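Putative c-1-tetrahydrofolate synthase, cytoplasmic (Leishmania major, PDB 4A26) probably oxidises N5,N10-methylenetetrahydrofolate with NADP+ and hydrolyses the methenyl product to N10-formyltetrahydrofolate, working as a homodimer in one-carbon metabolism. Local coordinates at residues Lys122-Leu127 and Ala283-Asn288; Pro129-Leu134 and Glu141-Pro146; Gly133-Lys138 and Ala182-Lys187; Gly151-Leu156 and Ile161-Lys166; Thr193-Gly198 and Ile205-Thr210. All blocks are in the same frame, centred on the assembly; numbering follows the deposited sequence.

Contact 1: Lys122-Leu127 and Ala283-Asn288; sequences KDADAL and AMLLEN
The side-chain amide of Asn-288 holds the backbone carbonyl of Ala-124. ND2 of Asn-288 lies 3.0 Å from O of Ala-124. The bond is nearly straight, 171° at the hydrogen. The acceptor lies in the plane of the Asn-288 amide, while the donor is tilted 21° from the Ala-124 carbonyl plane. The same ND2 also donates to the carbonyl O of Thr-145. Two acceptors thus grip one buried nitrogen and should fix the turn of the amide. Next to this bond, CB of Ala-124 packs on CD1 of Leu-285 at 3.6 Å. With CG of Leu-285 anti to the backbone N (chi1 172°), the branch leans toward the loop. Leu-285 and Asn-288 are three residues apart on the helix, so both meet the same alanine.

Ala-124 is positioned by a type I turn from Asp-123 to Ala-126. The turn is closed by N of Ala-126 on O of Asp-123, at 2.9 Å. The Asp-123 carboxylate accepts from N of Leu-128 just beyond. The turn packs between strand 98-101, where Ala-124 meets Ile-100, and helix 279-297, with Cys-147 of helix 147-159 touching both Asp-125 and Leu-285.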
# COMPACT_ATOMS: atom_id res chain seq x y z
N LYS A 122 11.32 10.38 -11.17
CA LYS A 122 12.73 9.97 -11.22
C LYS A 122 13.13 9.11 -10.01
O LYS A 122 14.31 8.82 -9.81
CB LYS A 122 13.64 11.19 -11.31
CG LYS A 122 13.41 12.04 -12.55
CD LYS A 122 14.50 13.09 -12.72
CE LYS A 122 14.35 13.82 -14.04
NZ LYS A 122 15.50 14.73 -14.32
N ASP A 123 12.14 8.68 -9.23
CA ASP A 123 12.37 7.94 -7.99
C ASP A 123 12.64 6.46 -8.29
O ASP A 123 11.79 5.60 -8.08
CB ASP A 123 11.14 8.10 -7.08
CG ASP A 123 11.25 7.33 -5.78
OD1 ASP A 123 12.38 7.05 -5.32
OD2 ASP A 123 10.20 7.00 -5.20
N ALA A 124 13.85 6.17 -8.76
CA ALA A 124 14.21 4.83 -9.24
C ALA A 124 14.08 3.71 -8.21
O ALA A 124 13.81 2.56 -8.57
CB ALA A 124 15.63 4.85 -9.81
N ASP A 125 14.27 4.03 -6.93
CA ASP A 125 14.11 3.03 -5.86
C ASP A 125 12.65 2.91 -5.36
O ASP A 125 12.31 1.96 -4.65
CB ASP A 125 15.05 3.33 -4.67
CG ASP A 125 16.37 2.57 -4.76
OD1 ASP A 125 16.36 1.40 -5.22
OD2 ASP A 125 17.42 3.13 -4.36
N ALA A 126 11.80 3.87 -5.75
CA ALA A 126 10.40 3.87 -5.35
C ALA A 126 10.24 4.05 -3.84
O ALA A 126 9.45 3.35 -3.20
CB ALA A 126 9.71 2.59 -5.80
N LEU A 127 11.00 4.99 -3.28
CA LEU A 127 11.02 5.26 -1.84
C LEU A 127 10.03 6.35 -1.41
O LEU A 127 9.75 6.50 -0.22
CB LEU A 127 12.44 5.63 -1.40
CG LEU A 127 13.45 4.48 -1.42
CD1 LEU A 127 14.88 5.00 -1.50
CD2 LEU A 127 13.26 3.58 -0.20
N ALA A 283 19.48 -5.31 -11.43
CA ALA A 283 18.87 -5.45 -12.76
C ALA A 283 17.54 -4.72 -12.81
O ALA A 283 17.25 -3.97 -13.76
CB ALA A 283 18.69 -6.91 -13.10
N MET A 284 16.72 -4.95 -11.79
CA MET A 284 15.45 -4.25 -11.62
C MET A 284 15.60 -2.73 -11.50
O MET A 284 14.73 -1.98 -11.95
CB MET A 284 14.70 -4.80 -10.41
CG MET A 284 13.34 -5.41 -10.71
SD MET A 284 13.27 -6.83 -11.82
CE MET A 284 13.61 -6.12 -13.42
N LEU A 285 16.70 -2.27 -10.91
CA LEU A 285 17.00 -0.84 -10.86
C LEU A 285 17.25 -0.28 -12.26
O LEU A 285 16.86 0.84 -12.56
CB LEU A 285 18.21 -0.55 -9.97
CG LEU A 285 18.74 0.88 -9.98
CD1 LEU A 285 17.68 1.85 -9.51
CD2 LEU A 285 19.99 0.98 -9.12
N LEU A 286 17.90 -1.07 -13.12
CA LEU A 286 18.14 -0.65 -14.50
C LEU A 286 16.85 -0.65 -15.33
O LEU A 286 16.63 0.25 -16.13
CB LEU A 286 19.20 -1.53 -15.17
CG LEU A 286 20.63 -1.38 -14.66
CD1 LEU A 286 21.55 -2.36 -15.38
CD2 LEU A 286 21.13 0.04 -14.84
N GLU A 287 16.01 -1.66 -15.12
CA GLU A 287 14.73 -1.75 -15.82
C GLU A 287 13.82 -0.59 -15.44
O GLU A 287 13.21 0.05 -16.30
CB GLU A 287 14.03 -3.08 -15.56
CG GLU A 287 12.81 -3.30 -16.45
CD GLU A 287 12.76 -4.68 -17.05
OE1 GLU A 287 12.72 -5.67 -16.29
OE2 GLU A 287 12.77 -4.78 -18.30
N ASN A 288 13.72 -0.33 -14.14
CA ASN A 288 13.05 0.86 -13.63
C ASN A 288 13.55 2.11 -14.35
O ASN A 288 12.75 2.93 -14.79
CB ASN A 288 13.27 0.99 -12.11
CG ASN A 288 12.23 0.21 -11.29
OD1 ASN A 288 11.53 -0.65 -11.80
ND2 ASN A 288 12.16 0.53 -10.00

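Contact 2: Pro129-Leu134 and Glu141-Pro146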
# COMPACT_ATOMS: atom_id res chain seq x y z
N PRO A 129 6.49 8.18 -0.75
CA PRO A 129 5.14 7.72 -0.39
C PRO A 129 4.16 7.65 -1.56
O PRO A 129 3.40 6.69 -1.68
CB PRO A 129 4.68 8.75 0.63
CG PRO A 129 5.93 9.23 1.27
CD PRO A 129 6.99 9.19 0.20
N VAL A 130 4.19 8.65 -2.43
CA VAL A 130 3.31 8.68 -3.60
C VAL A 130 3.51 7.45 -4.50
O VAL A 130 2.54 6.88 -5.00
CB VAL A 130 3.45 10.00 -4.40
CG1 VAL A 130 4.86 10.16 -4.97
CG2 VAL A 130 2.41 10.08 -5.51
N ASN A 131 4.76 7.03 -4.69
CA ASN A 131 5.03 5.79 -5.45
C ASN A 131 4.58 4.55 -4.67
O ASN A 131 4.03 3.61 -5.26
CB ASN A 131 6.50 5.70 -5.84
CG ASN A 131 6.91 6.76 -6.86
OD1 ASN A 131 6.15 7.11 -7.76
ND2 ASN A 131 8.12 7.28 -6.71
N VAL A 132 4.79 4.56 -3.36
CA VAL A 132 4.27 3.50 -2.48
C VAL A 132 2.75 3.47 -2.54
O VAL A 132 2.14 2.40 -2.53
CB VAL A 132 4.73 3.69 -1.01
CG1 VAL A 132 4.23 2.55 -0.15
CG2 VAL A 132 6.25 3.80 -0.93
N GLY A 133 2.13 4.65 -2.60
CA GLY A 133 0.68 4.76 -2.74
C GLY A 133 0.20 4.08 -4.01
O GLY A 133 -0.61 3.16 -3.96
N LEU A 134 0.72 4.54 -5.14
CA LEU A 134 0.37 3.98 -6.45
C LEU A 134 0.61 2.46 -6.53
O LEU A 134 -0.13 1.75 -7.21
CB LEU A 134 1.15 4.70 -7.55
CG LEU A 134 0.76 6.16 -7.79
CD1 LEU A 134 1.80 6.87 -8.63
CD2 LEU A 134 -0.61 6.24 -8.43
N GLU A 141 -1.03 1.94 -11.76
CA GLU A 141 0.31 1.40 -11.83
C GLU A 141 1.34 2.49 -11.54
O GLU A 141 1.27 3.57 -12.13
CB GLU A 141 0.58 0.77 -13.21
CG GLU A 141 0.29 -0.73 -13.26
CD GLU A 141 -1.17 -1.06 -12.97
OE1 GLU A 141 -2.06 -0.43 -13.59
OE2 GLU A 141 -1.42 -1.94 -12.13
N PRO A 142 2.29 2.21 -10.64
CA PRO A 142 3.33 3.19 -10.35
C PRO A 142 4.39 3.21 -11.44
O PRO A 142 4.60 2.19 -12.10
CB PRO A 142 3.92 2.68 -9.04
CG PRO A 142 3.73 1.21 -9.10
CD PRO A 142 2.46 0.98 -9.85
N PRO A 143 5.07 4.35 -11.63
CA PRO A 143 6.18 4.40 -12.58
C PRO A 143 7.32 3.48 -12.18
O PRO A 143 7.99 2.92 -13.05
CB PRO A 143 6.63 5.87 -12.51
CG PRO A 143 6.18 6.35 -11.19
CD PRO A 143 4.90 5.63 -10.92
N PHE A 144 7.54 3.33 -10.87
CA PHE A 144 8.57 2.45 -10.33
C PHE A 144 8.02 1.56 -9.23
O PHE A 144 7.27 2.01 -8.37
CB PHE A 144 9.71 3.27 -9.75
CG PHE A 144 10.24 4.32 -10.68
CD1 PHE A 144 11.13 3.98 -11.70
CD2 PHE A 144 9.86 5.64 -10.55
CE1 PHE A 144 11.62 4.94 -12.56
CE2 PHE A 144 10.35 6.61 -11.40
CZ PHE A 144 11.23 6.26 -12.40
N THR A 145 8.40 0.28 -9.26
CA THR A 145 8.17 -0.64 -8.15
C THR A 145 9.51 -0.84 -7.44
O THR A 145 10.55 -0.73 -8.08
CB THR A 145 7.64 -2.01 -8.63
OG1 THR A 145 8.23 -2.35 -9.89
CG2 THR A 145 6.13 -1.95 -8.80
N PRO A 146 9.48 -1.10 -6.11
CA PRO A 146 10.72 -1.35 -5.39
C PRO A 146 11.50 -2.52 -6.00
O PRO A 146 10.93 -3.58 -6.23
CB PRO A 146 10.25 -1.69 -3.97
CG PRO A 146 8.96 -1.01 -3.85
CD PRO A 146 8.32 -1.08 -5.20
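Leu-134 and Asn-131, three residues apart on helix 129-136, face two successive prolines, Pro-142 and Pro-143. CB of Leu-134 lies 3.7 Å from CB of Pro-142, so the root of the leucine rests on that ring. Its CD1 reaches further along to CD of Pro-143, at 4.0 Å. The leucine and Pro-143 side chains cross at about a right angle. CG of Leu-134 stands anti to its carbonyl carbon (chi1 -68°), which carries the methyl past Pro-142 to the second ring.

Asn-131 also crosses Pro-143 at about a right angle. Its OD1 touches CG of that ring at 3.5 Å and lies 3.7 Å from CD of Pro-143. The other end of the amide is used for polar contact: ND2 of Asn-131 donates to OD2 of Asp-123. The amide therefore presents its oxygen to the proline and its nitrogen to a carboxylate. The helix backbone takes part too, with O of Asn-131 3.9 Å from CB of Pro-142 and O of Leu-134 3.8 Å from CD of Pro-142. No hydrogen bond joins the two segments. The fit rests on van der Waals contacts with two proline rings, whose ring closure fixes their shape.

The loop returns the chain from helix 129-136 to helix 147-159, where Pro-146 is the N-cap. Phe-144 of the loop packs on Ala-292 of helix 279-297. Pro-129 of the second subunit covers Leu-134, so the helix lies at the dimer interface.

Contact 3: Gly133-Lys138 and Ala182-Lys187; sequences GLLHYK and AALLMK
Leu-135 reaches from helix 129-136 to helix 178-187 and divides its two methyls between two neighbours. CD1 of Leu-135 meets CB of Ala-183 at 3.8 Å. CD2 of Leu-135 meets CD2 of Leu-184 at 3.4 Å, methyl against methyl. The two leucines cross at about a right angle. CG of Leu-135 is anti to its own nitrogen (chi1 -176°), and this extends the branch toward helix 178-187. Leu-184 turns the other way, CG anti to its carbonyl carbon (chi1 -67°), which brings CD2 up to the Leu-135 methyl.

CB of Ala-183 also touches the imidazole of His-136, 3.7 Å from CD2, and comes at it obliquely. CD1 of Leu-135 sits 3.9 Å above the plane of that ring, over its centre. ND1 of His-136 is hydrogen-bonded to O of Val-132, and the ring stacks on His-136 of the second subunit. The small Ala-183 lets the leucine and the histidine approach the same point of its helix.

Behind this contact, helix 178-187 leans on helix 147-159 (Leu-184 on Ala-149) and strand 191-195 (Ala-182 on Val-192). Both helices also face the second subunit: Leu-134 packs on its Pro-129 and Met-186 on its Ile-194.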
# COMPACT_ATOMS: atom_id res chain seq x y z
N GLY A 133 2.13 4.65 -2.60
CA GLY A 133 0.68 4.76 -2.74
C GLY A 133 0.20 4.08 -4.01
O GLY A 133 -0.61 3.16 -3.96
N LEU A 134 0.72 4.54 -5.14
CA LEU A 134 0.37 3.98 -6.45
C LEU A 134 0.61 2.46 -6.53
O LEU A 134 -0.13 1.75 -7.21
CB LEU A 134 1.15 4.70 -7.55
CG LEU A 134 0.76 6.16 -7.79
CD1 LEU A 134 1.80 6.87 -8.63
CD2 LEU A 134 -0.61 6.24 -8.43
N LEU A 135 1.63 1.98 -5.83
CA LEU A 135 1.92 0.55 -5.76
C LEU A 135 0.78 -0.21 -5.07
O LEU A 135 0.44 -1.32 -5.47
CB LEU A 135 3.26 0.31 -5.05
CG LEU A 135 3.83 -1.11 -4.91
CD1 LEU A 135 3.25 -1.83 -3.70
CD2 LEU A 135 3.64 -1.94 -6.18
N HIS A 136 0.20 0.39 -4.03
CA HIS A 136 -0.92 -0.22 -3.29
C HIS A 136 -2.29 0.14 -3.87
O HIS A 136 -3.29 -0.50 -3.55
CB HIS A 136 -0.88 0.19 -1.82
CG HIS A 136 0.21 -0.47 -1.04
ND1 HIS A 136 1.42 0.14 -0.77
CD2 HIS A 136 0.27 -1.70 -0.46
CE1 HIS A 136 2.18 -0.68 -0.06
NE2 HIS A 136 1.51 -1.80 0.14
N TYR A 137 -2.34 1.16 -4.72
CA TYR A 137 -3.60 1.67 -5.28
C TYR A 137 -4.17 0.69 -6.31
O TYR A 137 -3.69 0.62 -7.44
CB TYR A 137 -3.36 3.05 -5.92
CG TYR A 137 -4.48 4.06 -5.71
CD1 TYR A 137 -4.63 4.70 -4.49
CD2 TYR A 137 -5.35 4.38 -6.75
CE1 TYR A 137 -5.64 5.64 -4.30
CE2 TYR A 137 -6.37 5.32 -6.56
CZ TYR A 137 -6.50 5.94 -5.33
OH TYR A 137 -7.50 6.87 -5.13
N LYS A 138 -5.18 -0.07 -5.91
CA LYS A 138 -5.85 -1.01 -6.81
C LYS A 138 -6.52 -0.24 -7.94
O LYS A 138 -7.48 0.49 -7.71
CB LYS A 138 -6.89 -1.84 -6.04
CG LYS A 138 -7.64 -2.90 -6.87
CD LYS A 138 -9.04 -2.45 -7.26
CE LYS A 138 -9.85 -3.58 -7.90
NZ LYS A 138 -10.25 -4.63 -6.93
N ALA A 182 4.22 -8.23 -0.98
CA ALA A 182 2.91 -8.76 -0.62
C ALA A 182 1.82 -8.16 -1.51
O ALA A 182 0.89 -8.87 -1.90
CB ALA A 182 2.61 -8.49 0.84
N ALA A 183 1.95 -6.88 -1.84
CA ALA A 183 0.96 -6.21 -2.68
C ALA A 183 1.14 -6.57 -4.15
O ALA A 183 0.16 -6.61 -4.90
CB ALA A 183 1.05 -4.71 -2.51
N LEU A 184 2.38 -6.82 -4.58
CA LEU A 184 2.64 -7.22 -5.96
C LEU A 184 2.04 -8.60 -6.24
O LEU A 184 1.47 -8.82 -7.30
CB LEU A 184 4.15 -7.21 -6.25
CG LEU A 184 4.84 -5.84 -6.23
CD1 LEU A 184 6.36 -5.98 -6.24
CD2 LEU A 184 4.39 -4.97 -7.40
N LEU A 185 2.15 -9.51 -5.27
CA LEU A 185 1.54 -10.83 -5.37
C LEU A 185 0.00 -10.78 -5.39
O LEU A 185 -0.63 -11.55 -6.11
CB LEU A 185 2.01 -11.74 -4.23
CG LEU A 185 3.46 -12.23 -4.30
CD1 LEU A 185 3.77 -13.10 -3.10
CD2 LEU A 185 3.73 -12.99 -5.60
N MET A 186 -0.59 -9.88 -4.60
CA MET A 186 -2.04 -9.69 -4.60
C MET A 186 -2.49 -9.07 -5.92
O MET A 186 -3.53 -9.43 -6.46
CB MET A 186 -2.51 -8.81 -3.44
CG MET A 186 -4.01 -8.47 -3.49
SD MET A 186 -4.68 -7.86 -1.94
CE MET A 186 -3.70 -6.37 -1.72
N LYS A 187 -1.69 -8.13 -6.41
CA LYS A 187 -1.91 -7.52 -7.71
C LYS A 187 -1.86 -8.58 -8.82
O LYS A 187 -2.53 -8.46 -9.85
CB LYS A 187 -0.85 -6.44 -7.94
CG LYS A 187 -0.95 -5.67 -9.25
CD LYS A 187 0.31 -4.83 -9.45
CE LYS A 187 0.11 -3.77 -10.52
NZ LYS A 187 -0.45 -4.34 -11.79

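Contact 4: Gly151-Leu156 and Ile161-Lys166; sequences GVIVLL and IEMAGK
After helix 147-159 ends, the chain turns back, and N of Ile-161 donates to O of Leu-156, five residues earlier, at 3.0 Å, with 154° at the hydrogen and the donor 41° out of the carbonyl plane. Leu-156 then fills the angle between helix and loop with both methyls. Its CD2 lies 3.7 Å from CD1 of Ile-161 and equally near CG2 of Ile-161, so it sits against both arms of the isoleucine. Its CD1 turns to the methionine, 3.8 Å from SD of Met-163. CG of Leu-156 is anti to the carbonyl carbon (chi1 -63°), which points the fork at the loop. The Met-163 chain runs out extended and bends at its last torsion. Its sulfur touches CG2 of Ile-153, one turn earlier on the helix, more loosely at 4.3 Å.

Past Met-163 the loop makes a type II turn to Lys-166, with Gly-165 at positive phi in the third position. A salt bridge between Lys-166 NZ and Glu-162 OE1 spans it at 3.4 Å. The loop leads from helix 147-159 into strand 167-171, an inner strand of the parallel sheet. This is an alpha-to-beta connection, as in the beta-alpha units of Rossmann-like NAD(P)-binding domains.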
# COMPACT_ATOMS: atom_id res chain seq x y z
N GLY A 151 11.83 -7.79 -8.48
CA GLY A 151 12.68 -8.89 -8.92
C GLY A 151 12.31 -10.24 -8.34
O GLY A 151 12.66 -11.28 -8.91
N VAL A 152 11.61 -10.24 -7.21
CA VAL A 152 11.06 -11.48 -6.66
C VAL A 152 9.90 -11.98 -7.53
O VAL A 152 9.82 -13.17 -7.84
CB VAL A 152 10.56 -11.29 -5.21
CG1 VAL A 152 9.74 -12.49 -4.76
CG2 VAL A 152 11.75 -11.05 -4.28
N ILE A 153 9.01 -11.07 -7.93
CA ILE A 153 7.90 -11.44 -8.81
C ILE A 153 8.40 -11.91 -10.18
O ILE A 153 7.88 -12.88 -10.73
CB ILE A 153 6.88 -10.28 -8.97
CG1 ILE A 153 5.89 -10.27 -7.80
CG2 ILE A 153 6.06 -10.43 -10.23
CD1 ILE A 153 6.52 -10.10 -6.46
N VAL A 154 9.42 -11.23 -10.71
CA VAL A 154 9.99 -11.60 -12.02
C VAL A 154 10.68 -12.97 -11.97
O VAL A 154 10.60 -13.74 -12.92
CB VAL A 154 10.97 -10.51 -12.53
CG1 VAL A 154 11.72 -11.01 -13.77
CG2 VAL A 154 10.22 -9.22 -12.85
N LEU A 155 11.35 -13.26 -10.86
CA LEU A 155 11.86 -14.61 -10.60
C LEU A 155 10.78 -15.67 -10.82
O LEU A 155 11.04 -16.70 -11.44
CB LEU A 155 12.40 -14.72 -9.17
CG LEU A 155 13.91 -14.70 -8.96
CD1 LEU A 155 14.63 -13.88 -10.02
CD2 LEU A 155 14.23 -14.18 -7.56
N LEU A 156 9.58 -15.42 -10.31
CA LEU A 156 8.46 -16.35 -10.44
C LEU A 156 7.97 -16.44 -11.88
O LEU A 156 7.96 -17.51 -12.47
CB LEU A 156 7.31 -15.95 -9.52
CG LEU A 156 7.59 -15.97 -8.02
CD1 LEU A 156 6.50 -15.24 -7.26
CD2 LEU A 156 7.74 -17.39 -7.51
N ILE A 161 6.20 -19.90 -12.77
CA ILE A 161 5.49 -20.15 -11.53
C ILE A 161 4.22 -19.30 -11.48
O ILE A 161 4.28 -18.07 -11.48
CB ILE A 161 6.38 -19.87 -10.30
CG1 ILE A 161 7.59 -20.81 -10.31
CG2 ILE A 161 5.58 -20.04 -9.01
CD1 ILE A 161 8.58 -20.56 -9.20
N GLU A 162 3.08 -19.99 -11.48
CA GLU A 162 1.77 -19.35 -11.44
C GLU A 162 1.58 -18.63 -10.11
O GLU A 162 1.92 -19.17 -9.05
CB GLU A 162 0.64 -20.38 -11.63
CG GLU A 162 0.48 -20.90 -13.06
CD GLU A 162 -0.43 -22.13 -13.17
OE1 GLU A 162 -0.96 -22.60 -12.13
OE2 GLU A 162 -0.61 -22.65 -14.29
N MET A 163 1.05 -17.41 -10.18
CA MET A 163 0.66 -16.63 -9.00
C MET A 163 -0.86 -16.53 -8.88
O MET A 163 -1.41 -16.78 -7.82
CB MET A 163 1.29 -15.24 -9.06
CG MET A 163 2.74 -15.22 -8.64
SD MET A 163 3.58 -13.71 -9.12
CE MET A 163 3.75 -13.99 -10.89
N ALA A 164 -1.54 -16.15 -9.96
CA ALA A 164 -3.00 -16.01 -9.94
C ALA A 164 -3.71 -17.27 -9.44
O ALA A 164 -3.44 -18.37 -9.94
CB ALA A 164 -3.51 -15.64 -11.31
N GLY A 165 -4.59 -17.12 -8.46
CA GLY A 165 -5.37 -18.24 -7.92
C GLY A 165 -4.66 -19.05 -6.85
O GLY A 165 -5.21 -20.04 -6.34
N LYS A 166 -3.45 -18.63 -6.49
CA LYS A 166 -2.64 -19.37 -5.54
C LYS A 166 -2.66 -18.72 -4.16
O LYS A 166 -3.03 -17.55 -4.02
CB LYS A 166 -1.19 -19.47 -6.05
CG LYS A 166 -1.06 -20.04 -7.46
CD LYS A 166 -1.59 -21.47 -7.56
CE LYS A 166 -1.28 -22.09 -8.91
NZ LYS A 166 -1.55 -23.55 -8.92

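Contact 5: Thr193-Gly198 and Ile205-Thr210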
# COMPACT_ATOMS: atom_id res chain seq x y z
N THR A 193 -1.07 -13.62 2.62
CA THR A 193 -1.02 -13.43 4.07
C THR A 193 0.38 -12.96 4.48
O THR A 193 1.38 -13.58 4.11
CB THR A 193 -1.31 -14.74 4.81
OG1 THR A 193 -2.51 -15.32 4.30
CG2 THR A 193 -1.45 -14.48 6.30
N ILE A 194 0.44 -11.88 5.25
CA ILE A 194 1.72 -11.32 5.68
C ILE A 194 1.98 -11.72 7.12
O ILE A 194 1.30 -11.26 8.02
CB ILE A 194 1.75 -9.78 5.54
CG1 ILE A 194 1.48 -9.37 4.09
CG2 ILE A 194 3.10 -9.23 5.99
CD1 ILE A 194 0.96 -7.96 3.94
N VAL A 195 2.95 -12.60 7.33
CA VAL A 195 3.36 -13.00 8.67
C VAL A 195 4.43 -12.03 9.18
O VAL A 195 5.29 -11.57 8.40
CB VAL A 195 3.91 -14.44 8.69
CG1 VAL A 195 4.29 -14.84 10.11
CG2 VAL A 195 2.89 -15.41 8.13
N HIS A 196 4.38 -11.73 10.48
CA HIS A 196 5.26 -10.73 11.10
C HIS A 196 5.51 -11.04 12.59
O HIS A 196 5.07 -12.08 13.09
CB HIS A 196 4.66 -9.33 10.91
CG HIS A 196 3.19 -9.25 11.20
ND1 HIS A 196 2.68 -9.27 12.48
CD2 HIS A 196 2.12 -9.14 10.37
CE1 HIS A 196 1.36 -9.19 12.43
NE2 HIS A 196 1.00 -9.11 11.16
N SER A 197 6.21 -10.15 13.28
CA SER A 197 6.58 -10.35 14.70
C SER A 197 5.39 -10.61 15.62
O SER A 197 5.53 -11.27 16.65
CB SER A 197 7.33 -9.13 15.22
OG SER A 197 6.45 -8.05 15.47
N GLY A 198 4.22 -10.07 15.26
CA GLY A 198 3.00 -10.30 16.02
C GLY A 198 2.38 -11.66 15.75
O GLY A 198 1.56 -12.13 16.54
N ILE A 205 3.13 -21.33 11.01
CA ILE A 205 3.18 -22.70 10.50
C ILE A 205 1.90 -23.09 9.75
O ILE A 205 1.98 -23.68 8.67
CB ILE A 205 3.45 -23.73 11.63
CG1 ILE A 205 4.88 -23.58 12.16
CG2 ILE A 205 3.24 -25.16 11.13
CD1 ILE A 205 5.20 -24.46 13.35
N ASP A 206 0.74 -22.75 10.31
CA ASP A 206 -0.54 -23.11 9.70
C ASP A 206 -0.72 -22.46 8.33
O ASP A 206 -1.14 -23.11 7.38
CB ASP A 206 -1.72 -22.74 10.62
CG ASP A 206 -3.06 -23.26 10.10
OD1 ASP A 206 -3.11 -24.40 9.60
OD2 ASP A 206 -4.06 -22.52 10.19
N TYR A 207 -0.38 -21.17 8.24
CA TYR A 207 -0.44 -20.45 6.97
C TYR A 207 0.49 -21.07 5.93
O TYR A 207 0.09 -21.26 4.78
CB TYR A 207 -0.08 -18.98 7.16
CG TYR A 207 -1.16 -18.14 7.81
CD1 TYR A 207 -2.39 -17.94 7.19
CD2 TYR A 207 -0.94 -17.51 9.03
CE1 TYR A 207 -3.38 -17.16 7.78
CE2 TYR A 207 -1.92 -16.73 9.63
CZ TYR A 207 -3.14 -16.56 9.00
OH TYR A 207 -4.11 -15.78 9.59
N LEU A 208 1.72 -21.37 6.33
CA LEU A 208 2.71 -21.99 5.42
C LEU A 208 2.28 -23.37 4.92
O LEU A 208 2.66 -23.77 3.82
CB LEU A 208 4.08 -22.10 6.10
CG LEU A 208 4.97 -20.86 6.11
CD1 LEU A 208 6.21 -21.15 6.92
CD2 LEU A 208 5.35 -20.44 4.70
N ARG A 209 1.50 -24.09 5.72
CA ARG A 209 1.05 -25.44 5.39
C ARG A 209 0.33 -25.50 4.04
O ARG A 209 0.41 -26.51 3.33
CB ARG A 209 0.13 -25.99 6.48
CG ARG A 209 -0.25 -27.46 6.33
CD ARG A 209 -1.12 -27.97 7.48
NE ARG A 209 -2.31 -27.15 7.70
CZ ARG A 209 -3.40 -27.15 6.92
NH1 ARG A 209 -3.48 -27.94 5.85
NH2 ARG A 209 -4.42 -26.36 7.23
N THR A 210 -0.37 -24.43 3.68
CA THR A 210 -1.13 -24.38 2.42
C THR A 210 -0.56 -23.38 1.41
O THR A 210 -1.18 -23.13 0.38
CB THR A 210 -2.60 -24.03 2.70
OG1 THR A 210 -2.69 -22.68 3.17
CG2 THR A 210 -3.19 -24.97 3.74
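A CH-pi contact joins Thr-193 to Tyr-207. CG2 of Thr-193 sits over one face of the ring, 3.6 Å from its centroid and 12° off the normal. The methyl is placed there by the threonine torsion: CG2 is anti to the backbone N, and OG1 stands beside that nitrogen (chi1 -50°). The two side chains cross at about a right angle. A looser apolar contact adds to this, CG2 of Val-195 lying 4.5 Å from CD2 of Tyr-207. Thr-193 and Val-195 are two apart on the strand and both turn toward the helix.

The geometry belongs to a beta-alpha-beta crossover of the Rossmann-like fold. Helix 201-209 carries the chain from strand 191-195, outermost within this subunit, past strand 167-171, where Tyr-207 meets Val-169, to strand 213-216.

Polar bonds lie around this core. OG1 of Thr-193 is hydrogen-bonded to OG1 of Thr-193 of the second subunit, and the two 191-195 strands pair antiparallel there, so the sheet continues through the dimer. N of Gly-198 donates to ND1 of His-196 at 3.3 Å, in the ring plane.

Charged groups meet at the helix. Asp-206 OD1 forms a salt bridge with NH2 of Arg-209 at 3.3 Å; the hydrogen bonds from NH2 and NE of Arg-209 to this oxygen are weak. Its OD2 pairs with Arg-167 of the second subunit, which also makes a cation-pi contact with Tyr-207.

Overall arrangement
Contacts 2 to 5 are all nested in the chain loop closed by contact 1, which ties the end of the catalytic part of the chain to the C-terminal helix 279-297. Contacts 1 and 2 have centres 10 Å apart and share hydrogen bonds through Asp-123 and Asn-288. Contacts 2 and 3 share helix 129-136, and Glu-141 and Lys-187 link them by a salt bridge (OE2 to NZ, 2.6 Å). Leu-185 connects contacts 3 and 4, with CD2 3.6 Å from SD of Met-163. Contact 5 is farthest from contact 1, about 29 Å between centres. It touches the second subunit, as do contacts 2 and 3. In this family the active site lies in the cleft between two domains, which contact 1 alone of the five bridges.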